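Two-component sensor histidine kinase (Nostoc sp., PDB 6OZB) probably senses light as a cyanobacterial phytochrome, its GAF domain binding the linear tetrapyrrole phycoerythrobilin, and passes the signal on through histidine kinase output. Local coordinates at residues C[49-54]-C[68-73]; C[114-119]-C[126-131]; C[146-151]-C[167-172]. The protein carries 1 engineered substitution. All coordinates share one frame; numbering follows the deposited sequence. Where two conformers were deposited one is given.

Contact 1. Residues C[49-54]-C[68-73]. Engineered in segment 68-73: His71 (natural residue Tyr).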
loop_
_atom_site.group_PDB
_atom_site.type_symbol
_atom_site.label_atom_id
_atom_site.label_comp_id
_atom_site.label_asym_id
_atom_site.label_seq_id
_atom_site.Cartn_x
_atom_site.Cartn_y
_atom_site.Cartn_z
ATOM N N THR C 49 19.778 -10.647 -9.651
ATOM C CA THR C 49 18.689 -10.550 -10.604
ATOM C C THR C 49 19.156 -10.867 -12.021
ATOM O O THR C 49 20.366 -10.872 -12.300
ATOM C CB THR C 49 18.112 -9.160 -10.562
ATOM O OG1 THR C 49 19.197 -8.241 -10.665
ATOM C CG2 THR C 49 17.367 -8.941 -9.257
ATOM N N ASP C 50 18.207 -11.084 -12.929
ATOM C CA ASP C 50 18.542 -11.570 -14.265
ATOM C C ASP C 50 19.228 -10.539 -15.144
ATOM O O ASP C 50 19.983 -10.921 -16.012
ATOM C CB ASP C 50 17.301 -12.049 -15.003
ATOM C CG ASP C 50 16.669 -13.300 -14.397
ATOM O OD1 ASP C 50 17.393 -14.184 -13.874
ATOM O OD2 ASP C 50 15.411 -13.393 -14.481
ATOM N N ARG C 51 18.925 -9.251 -14.951
ATOM C CA ARG C 51 19.450 -8.195 -15.831
ATOM C C ARG C 51 19.560 -6.899 -15.049
ATOM O O ARG C 51 18.571 -6.432 -14.488
ATOM C CB ARG C 51 18.546 -8.022 -17.069
ATOM C CG ARG C 51 18.945 -6.886 -18.049
ATOM C CD ARG C 51 18.187 -6.960 -19.386
ATOM N NE ARG C 51 16.760 -6.666 -19.233
ATOM C CZ ARG C 51 15.824 -6.949 -20.130
ATOM N NH1 ARG C 51 16.126 -7.553 -21.274
ATOM N NH2 ARG C 51 14.559 -6.649 -19.866
ATOM N N VAL C 52 20.779 -6.353 -14.981
ATOM C CA VAL C 52 21.030 -5.047 -14.371
ATOM C C VAL C 52 21.618 -4.167 -15.454
ATOM O O VAL C 52 22.469 -4.610 -16.215
ATOM C CB VAL C 52 21.968 -5.140 -13.170
ATOM C CG1 VAL C 52 22.378 -3.768 -12.656
ATOM C CG2 VAL C 52 21.279 -5.924 -12.066
ATOM N N MET C 53 21.126 -2.936 -15.540
ATOM C CA MET C 53 21.550 -1.985 -16.575
ATOM C C MET C 53 21.807 -0.623 -15.980
ATOM O O MET C 53 21.206 -0.262 -14.970
ATOM C CB MET C 53 20.488 -1.867 -17.647
ATOM C CG MET C 53 20.138 -3.179 -18.291
ATOM S SD MET C 53 18.724 -2.990 -19.374
ATOM C CE MET C 53 17.473 -2.635 -18.175
ATOM N N ILE C 54 22.705 0.132 -16.609
ATOM C CA ILE C 54 22.795 1.552 -16.330
ATOM C C ILE C 54 22.331 2.278 -17.590
ATOM O O ILE C 54 22.765 1.980 -18.715
ATOM C CB ILE C 54 24.210 1.945 -15.885
ATOM C CG1 ILE C 54 24.450 1.320 -14.507
ATOM C CG2 ILE C 54 24.356 3.477 -15.853
ATOM C CD1 ILE C 54 25.716 1.668 -13.861
ATOM N N GLU C 68 25.339 -3.165 -19.120
ATOM C CA GLU C 68 24.396 -4.236 -18.872
ATOM C C GLU C 68 25.116 -5.519 -18.449
ATOM O O GLU C 68 26.173 -5.872 -19.001
ATOM C CB GLU C 68 23.577 -4.462 -20.126
ATOM C CG GLU C 68 22.641 -5.652 -20.104
ATOM C CD GLU C 68 21.964 -5.812 -21.425
ATOM O OE1 GLU C 68 20.741 -5.568 -21.493
ATOM O OE2 GLU C 68 22.668 -6.152 -22.405
ATOM N N SER C 69 24.548 -6.201 -17.461
ATOM C CA SER C 69 24.997 -7.531 -17.094
ATOM C C SER C 69 23.793 -8.444 -16.927
ATOM O O SER C 69 22.828 -8.119 -16.241
ATOM C CB SER C 69 25.873 -7.465 -15.820
ATOM O OG SER C 69 26.303 -8.746 -15.401
ATOM N N ILE C 70 23.845 -9.569 -17.623
ATOM C CA ILE C 70 22.764 -10.529 -17.635
ATOM C C ILE C 70 23.259 -11.885 -17.160
ATOM O O ILE C 70 24.356 -12.307 -17.487
ATOM C CB ILE C 70 22.149 -10.641 -19.046
ATOM C CG1 ILE C 70 21.441 -9.313 -19.367
ATOM C CG2 ILE C 70 21.171 -11.842 -19.144
ATOM C CD1 ILE C 70 20.930 -9.217 -20.799
ATOM N N HIS C 71 22.422 -12.564 -16.395
ATOM C CA HIS C 71 22.712 -13.903 -15.908
ATOM C C HIS C 71 22.313 -14.970 -16.926
ATOM O O HIS C 71 21.144 -15.132 -17.188
ATOM C CB HIS C 71 21.937 -14.161 -14.614
ATOM C CG HIS C 71 22.298 -15.440 -13.927
ATOM N ND1 HIS C 71 23.584 -15.752 -13.542
ATOM C CD2 HIS C 71 21.538 -16.511 -13.603
ATOM C CE1 HIS C 71 23.588 -16.942 -12.966
ATOM N NE2 HIS C 71 22.360 -17.425 -12.994
ATOM N N GLU C 72 23.282 -15.693 -17.472
ATOM C CA GLU C 72 23.016 -16.872 -18.310
ATOM C C GLU C 72 22.056 -16.588 -19.463
ATOM O O GLU C 72 21.181 -17.403 -19.759
ATOM C CB GLU C 72 22.482 -18.017 -17.436
ATOM C CG GLU C 72 23.573 -18.516 -16.493
ATOM C CD GLU C 72 23.085 -19.569 -15.538
ATOM O OE1 GLU C 72 21.855 -19.718 -15.384
ATOM O OE2 GLU C 72 23.942 -20.242 -14.935
ATOM N N ASN C 73 22.233 -15.433 -20.104
ATOM C CA ASN C 73 21.399 -15.057 -21.252
ATOM C C ASN C 73 19.926 -15.181 -20.948
ATOM O O ASN C 73 19.138 -15.516 -21.826
ATOM C CB ASN C 73 21.737 -15.900 -22.492
ATOM C CG ASN C 73 23.155 -15.695 -22.947
ATOM O OD1 ASN C 73 23.585 -14.559 -23.172
ATOM N ND2 ASN C 73 23.896 -16.775 -23.077
#
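Arg51 and Ile70 face each other as a non-hydrogen-bonded pair of an antiparallel hairpin, and their side chains run alongside, pointing the same way. The arginine can be followed outward. CB lies near Ile70 CG1, and CG touches it at 3.7 Å. CD meets both Ile70 CD1 (3.8 Å) and Glu68 OE1 (3.6 Å). CG stands opposite the backbone N (chi1 177°), and the bend at chi3 (68°) turns the guanidinium off this course: Arg51 NE stays 4.7 Å from Glu68 OE1, so the two charges are near but not bonded. The guanidinium instead binds Pro76 O through NH1, while the carboxylate binds Ser77 OG and Leu78 N. Glu68 also runs alongside Met53, pointing the same way, CG to CG 4.0 Å. An alanine at Ile70 would remove CG1, CG2 and CD1 and is likely to open a gap beside CB, CG and CD of Arg51. Backbone bonds fix the register: Val52 and Ser69 exchange two, the one from Ser69 N to Val52 O measuring 2.9 Å, and the N of His71, an engineered residue, donates to Asp50 O at 3.0 Å. The chemistry implies a hairpin joined by backbone bonds and aliphatic contact, whose charged tips are spent largely on a neighbouring loop while Met53 reaches the phycoerythrobilin pocket.

Contact 2. Residues C[114-119]-C[126-131]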
loop_
_atom_site.group_PDB
_atom_site.type_symbol
_atom_site.label_atom_id
_atom_site.label_comp_id
_atom_site.label_asym_id
_atom_site.label_seq_id
_atom_site.Cartn_x
_atom_site.Cartn_y
_atom_site.Cartn_z
ATOM N N GLN C 114 7.273 3.102 -3.767
ATOM C CA GLN C 114 8.166 4.223 -3.973
ATOM C C GLN C 114 8.647 4.761 -2.661
ATOM O O GLN C 114 7.901 4.861 -1.671
ATOM C CB GLN C 114 7.470 5.292 -4.812
ATOM C CG GLN C 114 7.322 4.806 -6.267
ATOM C CD GLN C 114 6.815 5.857 -7.222
ATOM O OE1 GLN C 114 5.851 6.578 -6.942
ATOM N NE2 GLN C 114 7.488 5.971 -8.369
ATOM N N SER C 115 9.933 5.075 -2.652
ATOM C CA SER C 115 10.603 5.534 -1.447
ATOM C C SER C 115 11.460 6.720 -1.827
ATOM O O SER C 115 12.392 6.565 -2.603
ATOM C CB SER C 115 11.457 4.418 -0.838
ATOM O OG SER C 115 12.216 4.892 0.239
ATOM N N PRO C 116 11.108 7.920 -1.349
ATOM C CA PRO C 116 11.973 9.072 -1.563
ATOM C C PRO C 116 13.185 8.983 -0.670
ATOM O O PRO C 116 13.125 8.308 0.366
ATOM C CB PRO C 116 11.103 10.265 -1.138
ATOM C CG PRO C 116 9.726 9.736 -1.012
ATOM C CD PRO C 116 9.873 8.313 -0.652
ATOM N N VAL C 117 14.262 9.652 -1.063
ATOM C CA VAL C 117 15.409 9.840 -0.190
ATOM C C VAL C 117 15.123 11.104 0.611
ATOM O O VAL C 117 15.389 11.185 1.813
ATOM C CB VAL C 117 16.711 9.980 -0.971
ATOM C CG1 VAL C 117 17.871 10.227 -0.017
ATOM C CG2 VAL C 117 16.959 8.729 -1.776
ATOM N N HIS C 118 14.566 12.081 -0.101
ATOM C CA HIS C 118 14.206 13.396 0.420
ATOM C C HIS C 118 13.075 13.860 -0.502
ATOM O O HIS C 118 13.205 13.758 -1.721
ATOM C CB HIS C 118 15.441 14.308 0.447
ATOM C CG HIS C 118 16.326 14.069 1.634
ATOM N ND1 HIS C 118 15.834 13.637 2.849
ATOM C CD2 HIS C 118 17.670 14.142 1.780
ATOM C CE1 HIS C 118 16.832 13.491 3.701
ATOM N NE2 HIS C 118 17.958 13.790 3.078
ATOM N N ASP C 119 11.995 14.406 0.057
ATOM C CA ASP C 119 10.699 14.364 -0.624
ATOM C C ASP C 119 10.081 15.696 -1.098
ATOM O O ASP C 119 10.244 16.063 -2.264
ATOM C CB ASP C 119 9.706 13.664 0.326
ATOM C CG ASP C 119 8.528 13.038 -0.398
ATOM O OD1 ASP C 119 8.381 13.253 -1.618
ATOM O OD2 ASP C 119 7.739 12.332 0.266
ATOM N N ILE C 126 12.147 14.615 3.658
ATOM C CA ILE C 126 12.325 13.570 4.672
ATOM C C ILE C 126 12.383 12.150 4.074
ATOM O O ILE C 126 11.620 11.815 3.163
ATOM C CB ILE C 126 11.190 13.647 5.731
ATOM C CG1 ILE C 126 11.213 15.013 6.433
ATOM C CG2 ILE C 126 11.332 12.537 6.770
ATOM C CD1 ILE C 126 9.976 15.326 7.258
ATOM N N SER C 127 13.302 11.333 4.599
ATOM C CA SER C 127 13.456 9.923 4.208
ATOM C C SER C 127 12.300 9.056 4.720
ATOM O O SER C 127 11.939 9.126 5.898
ATOM C CB SER C 127 14.789 9.368 4.725
ATOM O OG SER C 127 15.897 10.030 4.132
ATOM N N GLU C 128 11.749 8.221 3.838
ATOM C CA GLU C 128 10.493 7.520 4.112
ATOM C C GLU C 128 10.619 5.988 4.164
ATOM O O GLU C 128 11.712 5.428 4.068
ATOM C CB GLU C 128 9.472 7.875 3.026
ATOM C CG GLU C 128 9.134 9.358 2.905
ATOM C CD GLU C 128 8.582 9.954 4.178
ATOM O OE1 GLU C 128 7.735 9.303 4.824
ATOM O OE2 GLU C 128 8.990 11.084 4.525
ATOM N N ASP C 129 9.465 5.333 4.287
ATOM C CA ASP C 129 9.344 3.884 4.161
ATOM C C ASP C 129 8.760 3.660 2.779
ATOM O O ASP C 129 8.311 4.615 2.144
ATOM C CB ASP C 129 8.418 3.273 5.213
ATOM C CG ASP C 129 8.888 3.515 6.621
ATOM O OD1 ASP C 129 10.104 3.708 6.819
ATOM O OD2 ASP C 129 8.033 3.513 7.532
ATOM N N ILE C 130 8.726 2.414 2.320
ATOM C CA ILE C 130 8.244 2.144 0.974
ATOM C C ILE C 130 6.734 2.047 1.018
ATOM O O ILE C 130 6.180 1.273 1.793
ATOM C CB ILE C 130 8.821 0.852 0.397
ATOM C CG1 ILE C 130 10.346 0.900 0.414
ATOM C CG2 ILE C 130 8.324 0.650 -1.029
ATOM C CD1 ILE C 130 10.995 -0.446 0.219
ATOM N N CYS C 131 6.085 2.858 0.180
ATOM C CA CYS C 131 4.622 2.959 0.098
ATOM C C CYS C 131 4.133 2.429 -1.261
ATOM O O CYS C 131 4.608 2.885 -2.313
ATOM C CB CYS C 131 4.188 4.412 0.310
ATOM S SG CYS C 131 2.398 4.718 0.253
#
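Gln114 and Cys131 form an antiparallel hydrogen-bonded pair, Gln114 N giving to Cys131 O at 3.0 Å and Cys131 N to Gln114 O at 3.3 Å. Beyond this pair side chains take over. Ser115 CB rests on Ile130 CG1 at 3.9 Å, and both residues also touch Leu181 of helix 178-201. Next, CD and CG of Pro116 meet CB and CG of Glu128, the two side chains crossing obliquely, with Pro116 CD 3.7 Å from Glu128 CB. Farther out, the Ser127 hydroxyl donates to Val117 O over a short 2.6 Å, approaching in the carbonyl plane. Placing OG beside its own backbone N (chi1 -64°) turns the hydroxyl toward that carbonyl. Asp119 OD2 and Glu128 OE2 remain 4.6 Å apart, and the nearness of two like charges would probably raise the pKa of one of them; Asp119 OD1 binds Ser99 OG. The backbone N atoms of Ile126 and Glu128 are buried here without a partner in the model. The contact forms the base of the loop joining strands 111-115 and 131-134, at one margin of the antiparallel GAF sheet and beside the chromophore site: the Gln114 amide bonds to Ser103 and Arg133, and Arg133 itself bonds phycoerythrobilin.

Contact 3. Residues C[146-151]-C[167-172]. With PEB (phycoerythrobilin), chain F.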
loop_
_atom_site.group_PDB
_atom_site.type_symbol
_atom_site.label_atom_id
_atom_site.label_comp_id
_atom_site.label_asym_id
_atom_site.label_seq_id
_atom_site.Cartn_x
_atom_site.Cartn_y
_atom_site.Cartn_z
ATOM N N MET C 146 8.586 -7.367 -22.082
ATOM C CA MET C 146 10.007 -7.756 -21.954
ATOM C C MET C 146 10.205 -9.062 -21.168
ATOM O O MET C 146 11.326 -9.547 -21.023
ATOM C CB MET C 146 10.802 -6.659 -21.271
ATOM C CG MET C 146 11.127 -5.498 -22.164
ATOM S SD MET C 146 12.172 -4.261 -21.419
ATOM C CE MET C 146 11.232 -3.771 -20.000
ATOM N N GLY C 147 9.126 -9.591 -20.618
ATOM C CA GLY C 147 9.200 -10.787 -19.794
ATOM C C GLY C 147 9.669 -10.477 -18.372
ATOM O O GLY C 147 10.137 -11.361 -17.657
ATOM N N VAL C 148 9.546 -9.219 -17.965
ATOM C CA VAL C 148 9.996 -8.777 -16.635
ATOM C C VAL C 148 8.814 -8.823 -15.649
ATOM O O VAL C 148 7.769 -8.255 -15.926
ATOM C CB VAL C 148 10.547 -7.379 -16.698
ATOM C CG1 VAL C 148 10.859 -6.851 -15.318
ATOM C CG2 VAL C 148 11.793 -7.353 -17.573
ATOM N N LYS C 149 8.998 -9.490 -14.511
ATOM C CA LYS C 149 8.000 -9.537 -13.439
ATOM C C LYS C 149 8.345 -8.645 -12.253
ATOM O O LYS C 149 7.466 -8.299 -11.444
ATOM C CB LYS C 149 7.828 -10.992 -12.965
ATOM C CG LYS C 149 7.065 -11.832 -14.000
ATOM C CD LYS C 149 6.782 -13.239 -13.547
ATOM C CE LYS C 149 6.086 -14.020 -14.650
ATOM N NZ LYS C 149 5.877 -15.428 -14.230
ATOM N N SER C 150 9.615 -8.244 -12.162
ATOM C CA SER C 150 10.099 -7.382 -11.096
ATOM C C SER C 150 11.053 -6.362 -11.652
ATOM O O SER C 150 12.044 -6.747 -12.290
ATOM C CB SER C 150 10.843 -8.211 -10.033
ATOM O OG SER C 150 11.580 -7.399 -9.129
ATOM N N SER C 151 10.811 -5.089 -11.347
ATOM C CA SER C 151 11.713 -4.017 -11.755
ATOM C C SER C 151 12.058 -3.167 -10.539
ATOM O O SER C 151 11.184 -2.869 -9.724
ATOM C CB SER C 151 11.067 -3.163 -12.827
ATOM O OG SER C 151 11.876 -2.060 -13.158
ATOM N N VAL C 167 19.035 0.190 -13.098
ATOM C CA VAL C 167 17.827 -0.597 -13.359
ATOM C C VAL C 167 18.071 -2.090 -13.137
ATOM O O VAL C 167 18.997 -2.658 -13.706
ATOM C CB VAL C 167 17.320 -0.413 -14.780
ATOM C CG1 VAL C 167 15.978 -1.120 -14.988
ATOM C CG2 VAL C 167 17.136 1.037 -15.102
ATOM N N SER C 168 17.226 -2.724 -12.333
ATOM C CA SER C 168 17.340 -4.144 -12.039
ATOM C C SER C 168 16.050 -4.849 -12.447
ATOM O O SER C 168 15.000 -4.550 -11.895
ATOM C CB SER C 168 17.609 -4.331 -10.548
ATOM O OG SER C 168 17.681 -5.706 -10.169
ATOM N N HIS C 169 16.141 -5.745 -13.430
ATOM C CA HIS C 169 15.000 -6.512 -13.950
ATOM C C HIS C 169 15.122 -7.984 -13.578
ATOM O O HIS C 169 16.223 -8.546 -13.600
ATOM C CB HIS C 169 14.918 -6.470 -15.465
ATOM C CG HIS C 169 14.465 -5.162 -16.038
ATOM N ND1 HIS C 169 14.538 -4.887 -17.391
ATOM C CD2 HIS C 169 13.913 -4.073 -15.460
ATOM C CE1 HIS C 169 14.043 -3.682 -17.621
ATOM N NE2 HIS C 169 13.652 -3.171 -16.467
ATOM N N HIS C 170 13.987 -8.618 -13.283
ATOM C CA HIS C 170 13.956 -10.050 -13.015
ATOM C C HIS C 170 12.751 -10.694 -13.646
ATOM O O HIS C 170 11.661 -10.104 -13.668
ATOM C CB HIS C 170 13.972 -10.301 -11.523
ATOM C CG HIS C 170 14.462 -11.651 -11.150
ATOM N ND1 HIS C 170 15.723 -12.097 -11.477
ATOM C CD2 HIS C 170 13.859 -12.661 -10.487
ATOM C CE1 HIS C 170 15.882 -13.325 -11.013
ATOM N NE2 HIS C 170 14.775 -13.685 -10.398
ATOM N N SER C 171 12.957 -11.899 -14.182
ATOM C CA SER C 171 11.919 -12.641 -14.917
ATOM C C SER C 171 10.919 -13.356 -14.006
ATOM O O SER C 171 9.920 -13.927 -14.474
ATOM C CB SER C 171 12.563 -13.686 -15.836
ATOM O OG SER C 171 13.130 -14.749 -15.083
ATOM N N GLU C 172 11.183 -13.314 -12.706
ATOM C CA GLU C 172 10.339 -13.972 -11.737
ATOM C C GLU C 172 9.930 -13.039 -10.627
ATOM O O GLU C 172 10.620 -12.061 -10.321
ATOM C CB GLU C 172 11.079 -15.175 -11.165
ATOM C CG GLU C 172 11.344 -16.222 -12.249
ATOM C CD GLU C 172 12.020 -17.476 -11.748
ATOM O OE1 GLU C 172 12.312 -17.569 -10.536
ATOM O OE2 GLU C 172 12.270 -18.370 -12.584
HETATM C CHC PEB F . 11.144 3.201 -18.373
HETATM N NC PEB F . 9.015 3.948 -17.231
HETATM C C1C PEB F . 8.589 4.408 -16.023
HETATM C C2C PEB F . 9.645 4.465 -15.149
HETATM C C3C PEB F . 10.769 4.039 -15.821
HETATM C C4C PEB F . 10.358 3.719 -17.135
HETATM C CMC PEB F . 12.131 4.003 -15.151
HETATM C CAC PEB F . 9.498 4.946 -13.666
HETATM C CBC PEB F . 8.845 3.874 -12.809
HETATM C CGC PEB F . 9.884 2.841 -12.459
HETATM O O1C PEB F . 10.924 3.217 -11.845
HETATM O O2C PEB F . 9.719 1.621 -12.758
HETATM N ND PEB F . 12.346 1.407 -17.258
HETATM C C1D PEB F . 12.465 2.709 -18.036
HETATM C C2D PEB F . 13.153 2.301 -19.251
HETATM C C3D PEB F . 13.405 0.946 -19.265
HETATM C C4D PEB F . 12.964 0.323 -18.072
HETATM C CMD PEB F . 13.441 3.279 -20.423
HETATM C CAD PEB F . 13.994 0.201 -20.476
HETATM C CBD PEB F . 14.951 -0.753 -20.259
HETATM O OD PEB F . 13.058 -0.850 -17.742
HETATM N NA PEB F . 5.544 4.026 -20.887
HETATM C C1A PEB F . 5.681 3.650 -22.251
HETATM C C2A PEB F . 4.561 4.262 -23.052
HETATM C C3A PEB F . 3.714 5.079 -22.089
HETATM C C4A PEB F . 4.394 4.888 -20.718
HETATM C CMA PEB F . 5.082 5.101 -24.261
HETATM C CBA PEB F . 1.445 4.812 -23.268
HETATM O OA PEB F . 6.588 2.957 -22.680
HETATM C CHA PEB F . 3.868 5.394 -19.566
HETATM C CAA PEB F . 2.232 4.723 -21.947
HETATM N NB PEB F . 5.949 4.897 -17.906
HETATM C C1B PEB F . 4.565 5.280 -18.213
HETATM C C2B PEB F . 3.844 5.602 -17.004
HETATM C C3B PEB F . 4.756 5.417 -15.916
HETATM C C4B PEB F . 6.097 4.981 -16.445
HETATM C CHB PEB F . 7.160 4.758 -15.604
HETATM C CMB PEB F . 2.417 6.043 -16.940
HETATM C CAB PEB F . 4.446 5.625 -14.448
HETATM C CBB PEB F . 4.117 4.287 -13.823
HETATM C CGB PEB F . 3.656 4.614 -12.402
HETATM O O1B PEB F . 4.502 5.115 -11.602
HETATM O O2B PEB F . 2.463 4.418 -12.064
HETATM O O HOH W 1 8.973 -13.771 -17.001
HETATM O O HOH W 2 14.257 -6.682 -9.880
#
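His170 O takes two backbone donors at once, Lys149 N at 2.9 Å in the carbonyl plane and Ser150 N at 3.1 Å, tilted 19° from it. Lys149 and Ser150 thus both face His170, a classic beta bulge, and His170 N returns a bond to Ser150 O at 2.9 Å. Just before the bulge, Gly147, of positive phi, closes the C-terminal end of helix 137-145 with a Schellman motif, and water 1 donates to both Gly147 O and Ser171 O. The extended Lys149 chain passes over the backbone there, its CD 3.3 Å from Ser171 O. Residues 146-149 lead into strand 150-158, and Ser171 follows strand 161-170; this hairpin, central in the GAF sheet, presents His169 to the chromophore. His169 NE2 makes a weak hydrogen bond of 2.7 Å to the ring D carbonyl oxygen OD of phycoerythrobilin, bent to 126° at the hydrogen, with OD near the plane of the imidazole. CG turned beside the backbone N (chi1 -73°) sets the ring where Val148 CG2 approaches obliquely, 3.7 Å from ND1, and Ser151 OG lies at the edge near CD2. Met146 crosses the histidine at about a right angle and brings its CE to 3.7 Å from CE1, while a hydrogen bond between Arg51 NH2 and ND1, together with the weak bond at NE2, probably limits rotation of the ring.

How the contacts relate
Contacts 1 and 3 are both partly buried and lie on the same side of the chain's centre, their own centres 10 Å apart, because strands 51-57 and 161-170 are sheet neighbours. They meet directly: Arg51 O lies 2.7 Å from His169 N, and Asp50 OD2 lies 2.7 Å from Ser171 OG. Met53 and His169 both belong to the phycoerythrobilin pocket. Contact 2 is a surface contact about 26 Å from contact 1 and 22 Å from contact 3, centre to centre, reaching the same sheet through strands 111-115 and 131-134. Contact 1 is regular within its hairpin, its bulge facing strand 161-170; contact 3 has an internal bulge and a chromophore bond; contact 2 has one backbone bridge, then loop packing and a serine-to-carbonyl bond.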